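Local coordinates for GTPase activator-like protein (PDB 5HIU) that probably stimulates GTP hydrolysis by a small GTPase as part of full-length TSC2, of which this chain is the all-helical N-terminal part, at residues A[139-144]-A[204-209]; A[145-150]-A[186-191]. One frame throughout, in Å; residues are numbered along the deposited sequence.

Read from the N terminus, helix 139-163 supplies the first half of both contacts: residues 139-144 for contact 1, then residues 145-150 for contact 2. The chain turns back through a partly unmodelled connection into helix 179-198, where residues 186-191 close contact 2 after 35 intervening residues. It then reverses again, and residues 204-209 at the start of helix 204-219 close contact 1. The smaller loop is therefore nested in the larger, without crossing. Contact 2 joins neighbouring antiparallel helices, and contact 1 joins the parallel helices 139-163 and 204-219, which flank helix 179-198 in sequence. L143 connects them, packing on L187, L190 and V191.

Contact 1. Residues A[139-144]-A[204-209]; sequences MFPLLT and DDVIAG
The pyrrolidine ring of P141 turns one face to V206: both valine methyls lie on that side, toward the N-CD-CG rim, V206 CG1 3.6 Å from P141 N and V206 CG2 3.8 Å from P141 CG. F140 meets the same valine through its CB, 3.5 Å from V206 CG1, while its phenyl ring stands off. I207 CD1 stays 4.6 Å from F140 CD1, on one face side of the ring but short of contact; V194, I195 and A202 touch the F140 side chain. V206 can serve both residues because its CG1 extends anti to the backbone N (chi1 180°). The chain is an alpha-solenoid, consistent with a HEAT-like repeat, and here two parallel helices of it lie side by side: the segments 139-144 and 204-209 run 13° from parallel, their axes 9.7 Å apart at closest, and helix 179-198 packs on their buried side as the antiparallel helix between them in sequence. Farther along, T144 hooks its hydroxyl back onto its own helix, T144 OG1 donating to F140 O over 3.1 Å. That donor stands 34° out of the carbonyl plane, and the backbone N of T144 reaches the same oxygen from the opposite face. The methyl CG2 of T144 is thereby directed across the interface, 4.2 Å from O of G209, where the second helix presents bare backbone.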
loop_
_atom_site.group_PDB
_atom_site.type_symbol
_atom_site.label_atom_id
_atom_site.label_comp_id
_atom_site.label_asym_id
_atom_site.label_seq_id
_atom_site.Cartn_x
_atom_site.Cartn_y
_atom_site.Cartn_z
ATOM N N MET A 139 -3.449 11.383 -17.588
ATOM C CA MET A 139 -4.204 10.756 -16.537
ATOM C C MET A 139 -3.437 10.521 -15.260
ATOM O O MET A 139 -3.914 10.904 -14.208
ATOM C CB MET A 139 -4.727 9.416 -17.027
ATOM C CG MET A 139 -5.764 8.787 -16.119
ATOM S SD MET A 139 -7.177 9.868 -15.844
ATOM C CE MET A 139 -8.158 8.770 -14.832
ATOM N N PHE A 140 -2.279 9.872 -15.342
ATOM C CA PHE A 140 -1.526 9.449 -14.137
ATOM C C PHE A 140 -0.913 10.592 -13.329
ATOM O O PHE A 140 -0.979 10.589 -12.088
ATOM C CB PHE A 140 -0.446 8.411 -14.481
ATOM C CG PHE A 140 -0.986 7.023 -14.608
ATOM C CD1 PHE A 140 -1.201 6.245 -13.483
ATOM C CD2 PHE A 140 -1.328 6.509 -15.837
ATOM C CE1 PHE A 140 -1.732 4.969 -13.593
ATOM C CE2 PHE A 140 -1.860 5.237 -15.952
ATOM C CZ PHE A 140 -2.064 4.463 -14.827
ATOM N N PRO A 141 -0.311 11.567 -14.021
ATOM C CA PRO A 141 0.123 12.763 -13.327
ATOM C C PRO A 141 -1.008 13.493 -12.631
ATOM O O PRO A 141 -0.787 14.107 -11.586
ATOM C CB PRO A 141 0.686 13.630 -14.453
ATOM C CG PRO A 141 1.219 12.640 -15.432
ATOM C CD PRO A 141 0.229 11.506 -15.395
ATOM N N LEU A 142 -2.203 13.443 -13.219
ATOM C CA LEU A 142 -3.346 14.075 -12.614
ATOM C C LEU A 142 -3.732 13.342 -11.337
ATOM O O LEU A 142 -3.954 13.988 -10.299
ATOM C CB LEU A 142 -4.527 14.114 -13.566
ATOM C CG LEU A 142 -5.763 14.655 -12.838
ATOM C CD1 LEU A 142 -5.716 16.165 -12.808
ATOM C CD2 LEU A 142 -7.059 14.137 -13.449
ATOM N N LEU A 143 -3.813 12.009 -11.403
ATOM C CA LEU A 143 -4.163 11.211 -10.211
ATOM C C LEU A 143 -3.189 11.466 -9.077
ATOM O O LEU A 143 -3.576 11.614 -7.917
ATOM C CB LEU A 143 -4.159 9.717 -10.504
ATOM C CG LEU A 143 -5.176 9.240 -11.536
ATOM C CD1 LEU A 143 -4.913 7.782 -11.852
ATOM C CD2 LEU A 143 -6.613 9.451 -11.094
ATOM N N THR A 144 -1.912 11.501 -9.416
ATOM C CA THR A 144 -0.893 11.736 -8.419
ATOM C C THR A 144 -1.088 13.093 -7.783
ATOM O O THR A 144 -0.911 13.259 -6.586
ATOM C CB THR A 144 0.497 11.635 -9.049
ATOM O OG1 THR A 144 0.678 10.295 -9.538
ATOM C CG2 THR A 144 1.593 11.999 -8.029
ATOM N N ASP A 204 7.496 5.491 -16.458
ATOM C CA ASP A 204 8.304 5.080 -15.301
ATOM C C ASP A 204 8.432 6.171 -14.221
ATOM O O ASP A 204 8.450 5.870 -13.022
ATOM C CB ASP A 204 9.714 4.664 -15.772
ATOM C CG ASP A 204 9.702 3.429 -16.655
ATOM O OD1 ASP A 204 8.756 2.621 -16.564
ATOM O OD2 ASP A 204 10.642 3.267 -17.456
ATOM N N ASP A 205 8.520 7.427 -14.648
ATOM C CA ASP A 205 8.770 8.522 -13.726
ATOM C C ASP A 205 7.512 8.969 -12.983
ATOM O O ASP A 205 7.612 9.490 -11.873
ATOM C CB ASP A 205 9.389 9.707 -14.469
ATOM C CG ASP A 205 10.126 10.666 -13.536
ATOM O OD1 ASP A 205 9.655 10.914 -12.410
ATOM O OD2 ASP A 205 11.188 11.179 -13.930
ATOM N N VAL A 206 6.337 8.786 -13.578
ATOM C CA VAL A 206 5.088 9.126 -12.889
ATOM C C VAL A 206 4.802 8.061 -11.830
ATOM O O VAL A 206 4.285 8.358 -10.753
ATOM C CB VAL A 206 3.893 9.237 -13.860
ATOM C CG1 VAL A 206 2.605 9.587 -13.117
ATOM C CG2 VAL A 206 4.176 10.299 -14.917
ATOM N N ILE A 207 5.166 6.825 -12.138
ATOM C CA ILE A 207 5.004 5.732 -11.205
ATOM C C ILE A 207 5.916 5.910 -9.997
ATOM O O ILE A 207 5.516 5.661 -8.844
ATOM C CB ILE A 207 5.238 4.381 -11.906
ATOM C CG1 ILE A 207 4.096 4.101 -12.889
ATOM C CG2 ILE A 207 5.336 3.248 -10.891
ATOM C CD1 ILE A 207 2.711 4.077 -12.260
ATOM N N ALA A 208 7.133 6.345 -10.256
ATOM C CA ALA A 208 8.028 6.741 -9.178
ATOM C C ALA A 208 7.307 7.770 -8.311
ATOM O O ALA A 208 7.245 7.624 -7.087
ATOM C CB ALA A 208 9.316 7.306 -9.734
ATOM N N GLY A 209 6.704 8.772 -8.945
ATOM C CA GLY A 209 5.942 9.767 -8.204
ATOM C C GLY A 209 4.766 9.158 -7.439
ATOM O O GLY A 209 4.497 9.471 -6.265
#

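Contact 2. Residues A[145-150]-A[186-191]; sequences LWLNQA and QLFALV
With chi1 at 177°, L187 extends its side chain anti to the backbone N and straight across to helix 139-163, and the chi1 of -79° in W146 folds the indole back beside its own N. The two side chains cross at about a right angle. One leucine branch, L187 CD2, meets A150 CB at 3.5 Å and the carbonyl oxygen W146 O at 3.4 Å. The other branch, L187 CD1, comes to the edge of the indole, close to its plane, 4.1 Å from W146 CE3. L143, one turn before W146, also touches CD1 of L187, so that L187 is a knob in a hole made by L143, W146, L147 and A150, a clear case of knobs-into-holes packing between antiparallel helices. Beside this knob, L147 sends its CD2 methyl to F188, L147 CD2 ending 3.7 Å from F188 CE1; it approaches the phenyl ring obliquely, and the two side chains again cross nearly perpendicularly. All five touching residues are buried and the side-chain contacts are apolar; the axes of segments 145-150 and 186-191 approach to 10.5 Å at a crossing angle of -160°. Helix 115-126 covers the tryptophan side, where F115 makes an edge-to-face stack with the indole and E123 accepts a hydrogen bond from Q186 NE2. Helix 204-219 brings L210 and M213 against L147, and helix 224-240 packs A229 and C230 on F188, continuing the helical array toward the C terminus.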
loop_
_atom_site.group_PDB
_atom_site.type_symbol
_atom_site.label_atom_id
_atom_site.label_comp_id
_atom_site.label_asym_id
_atom_site.label_seq_id
_atom_site.Cartn_x
_atom_site.Cartn_y
_atom_site.Cartn_z
ATOM N N LEU A 145 -1.455 14.069 -8.586
ATOM C CA LEU A 145 -1.694 15.407 -8.073
ATOM C C LEU A 145 -2.854 15.357 -7.076
ATOM O O LEU A 145 -2.737 15.738 -5.915
ATOM C CB LEU A 145 -2.005 16.327 -9.239
ATOM C CG LEU A 145 -2.271 17.803 -8.965
ATOM C CD1 LEU A 145 -1.388 18.346 -7.847
ATOM C CD2 LEU A 145 -2.079 18.569 -10.274
ATOM N N TRP A 146 -3.964 14.821 -7.542
ATOM C CA TRP A 146 -5.157 14.695 -6.736
ATOM C C TRP A 146 -4.971 13.903 -5.432
ATOM O O TRP A 146 -5.666 14.160 -4.455
ATOM C CB TRP A 146 -6.237 14.037 -7.595
ATOM C CG TRP A 146 -6.883 14.968 -8.543
ATOM C CD1 TRP A 146 -6.521 16.254 -8.826
ATOM C CD2 TRP A 146 -8.023 14.689 -9.335
ATOM N NE1 TRP A 146 -7.380 16.785 -9.748
ATOM C CE2 TRP A 146 -8.313 15.843 -10.070
ATOM C CE3 TRP A 146 -8.835 13.572 -9.484
ATOM C CZ2 TRP A 146 -9.364 15.910 -10.951
ATOM C CZ3 TRP A 146 -9.877 13.636 -10.362
ATOM C CH2 TRP A 146 -10.144 14.804 -11.080
ATOM N N LEU A 147 -4.062 12.933 -5.427
ATOM C CA LEU A 147 -3.783 12.171 -4.224
ATOM C C LEU A 147 -3.258 13.090 -3.154
ATOM O O LEU A 147 -3.674 13.019 -1.998
ATOM C CB LEU A 147 -2.716 11.105 -4.471
ATOM C CG LEU A 147 -3.170 9.674 -4.663
ATOM C CD1 LEU A 147 -1.928 8.828 -4.902
ATOM C CD2 LEU A 147 -3.932 9.176 -3.457
ATOM N N ASN A 148 -2.296 13.923 -3.547
ATOM C CA ASN A 148 -1.695 14.866 -2.631
ATOM C C ASN A 148 -2.815 15.748 -2.089
ATOM O O ASN A 148 -3.040 15.800 -0.888
ATOM C CB ASN A 148 -0.629 15.676 -3.355
ATOM C CG ASN A 148 0.209 16.546 -2.424
ATOM O OD1 ASN A 148 0.579 16.156 -1.323
ATOM N ND2 ASN A 148 0.537 17.724 -2.890
ATOM N N GLN A 149 -3.554 16.390 -2.986
ATOM C CA GLN A 149 -4.668 17.224 -2.586
ATOM C C GLN A 149 -5.564 16.448 -1.656
ATOM O O GLN A 149 -5.853 16.913 -0.545
ATOM C CB GLN A 149 -5.498 17.655 -3.788
ATOM C CG GLN A 149 -4.961 18.845 -4.568
ATOM C CD GLN A 149 -5.944 19.332 -5.633
ATOM O OE1 GLN A 149 -7.175 19.119 -5.539
ATOM N NE2 GLN A 149 -5.406 19.986 -6.663
ATOM N N ALA A 150 -5.996 15.263 -2.093
ATOM C CA ALA A 150 -7.090 14.578 -1.399
ATOM C C ALA A 150 -6.660 14.158 -0.012
ATOM O O ALA A 150 -7.371 14.364 0.975
ATOM C CB ALA A 150 -7.591 13.382 -2.178
ATOM N N GLN A 186 -12.462 7.076 -2.626
ATOM C CA GLN A 186 -12.969 6.902 -3.951
ATOM C C GLN A 186 -11.872 7.139 -4.983
ATOM O O GLN A 186 -11.833 6.468 -6.032
ATOM C CB GLN A 186 -14.131 7.835 -4.187
ATOM C CG GLN A 186 -14.777 7.571 -5.526
ATOM C CD GLN A 186 -16.098 8.256 -5.683
ATOM O OE1 GLN A 186 -16.521 9.017 -4.818
ATOM N NE2 GLN A 186 -16.767 7.991 -6.795
ATOM N N LEU A 187 -10.968 8.061 -4.656
ATOM C CA LEU A 187 -9.811 8.307 -5.465
ATOM C C LEU A 187 -8.831 7.116 -5.463
ATOM O O LEU A 187 -8.345 6.712 -6.535
ATOM C CB LEU A 187 -9.119 9.595 -4.987
ATOM C CG LEU A 187 -7.825 10.017 -5.663
ATOM C CD1 LEU A 187 -7.985 10.287 -7.146
ATOM C CD2 LEU A 187 -7.330 11.265 -4.974
ATOM N N PHE A 188 -8.531 6.565 -4.286
ATOM C CA PHE A 188 -7.708 5.349 -4.197
ATOM C C PHE A 188 -8.337 4.263 -5.072
ATOM O O PHE A 188 -7.647 3.615 -5.864
ATOM C CB PHE A 188 -7.645 4.780 -2.760
ATOM C CG PHE A 188 -6.662 5.467 -1.841
ATOM C CD1 PHE A 188 -5.343 5.580 -2.174
ATOM C CD2 PHE A 188 -7.075 5.934 -0.594
ATOM C CE1 PHE A 188 -4.451 6.174 -1.316
ATOM C CE2 PHE A 188 -6.189 6.541 0.272
ATOM C CZ PHE A 188 -4.880 6.665 -0.095
ATOM N N ALA A 189 -9.639 4.060 -4.930
ATOM C CA ALA A 189 -10.321 3.088 -5.797
ATOM C C ALA A 189 -10.031 3.423 -7.264
ATOM O O ALA A 189 -9.696 2.542 -8.031
ATOM C CB ALA A 189 -11.824 3.061 -5.543
ATOM N N LEU A 190 -10.107 4.703 -7.631
ATOM C CA LEU A 190 -9.885 5.104 -9.025
ATOM C C LEU A 190 -8.470 4.855 -9.478
ATOM O O LEU A 190 -8.245 4.497 -10.618
ATOM C CB LEU A 190 -10.219 6.578 -9.235
ATOM C CG LEU A 190 -10.273 7.071 -10.676
ATOM C CD1 LEU A 190 -11.377 6.376 -11.437
ATOM C CD2 LEU A 190 -10.506 8.567 -10.697
ATOM N N VAL A 191 -7.518 5.073 -8.589
ATOM C CA VAL A 191 -6.107 4.902 -8.920
ATOM C C VAL A 191 -5.829 3.406 -9.120
ATOM O O VAL A 191 -5.135 3.012 -10.050
ATOM C CB VAL A 191 -5.200 5.437 -7.801
ATOM C CG1 VAL A 191 -3.764 5.101 -8.083
ATOM C CG2 VAL A 191 -5.350 6.926 -7.637
#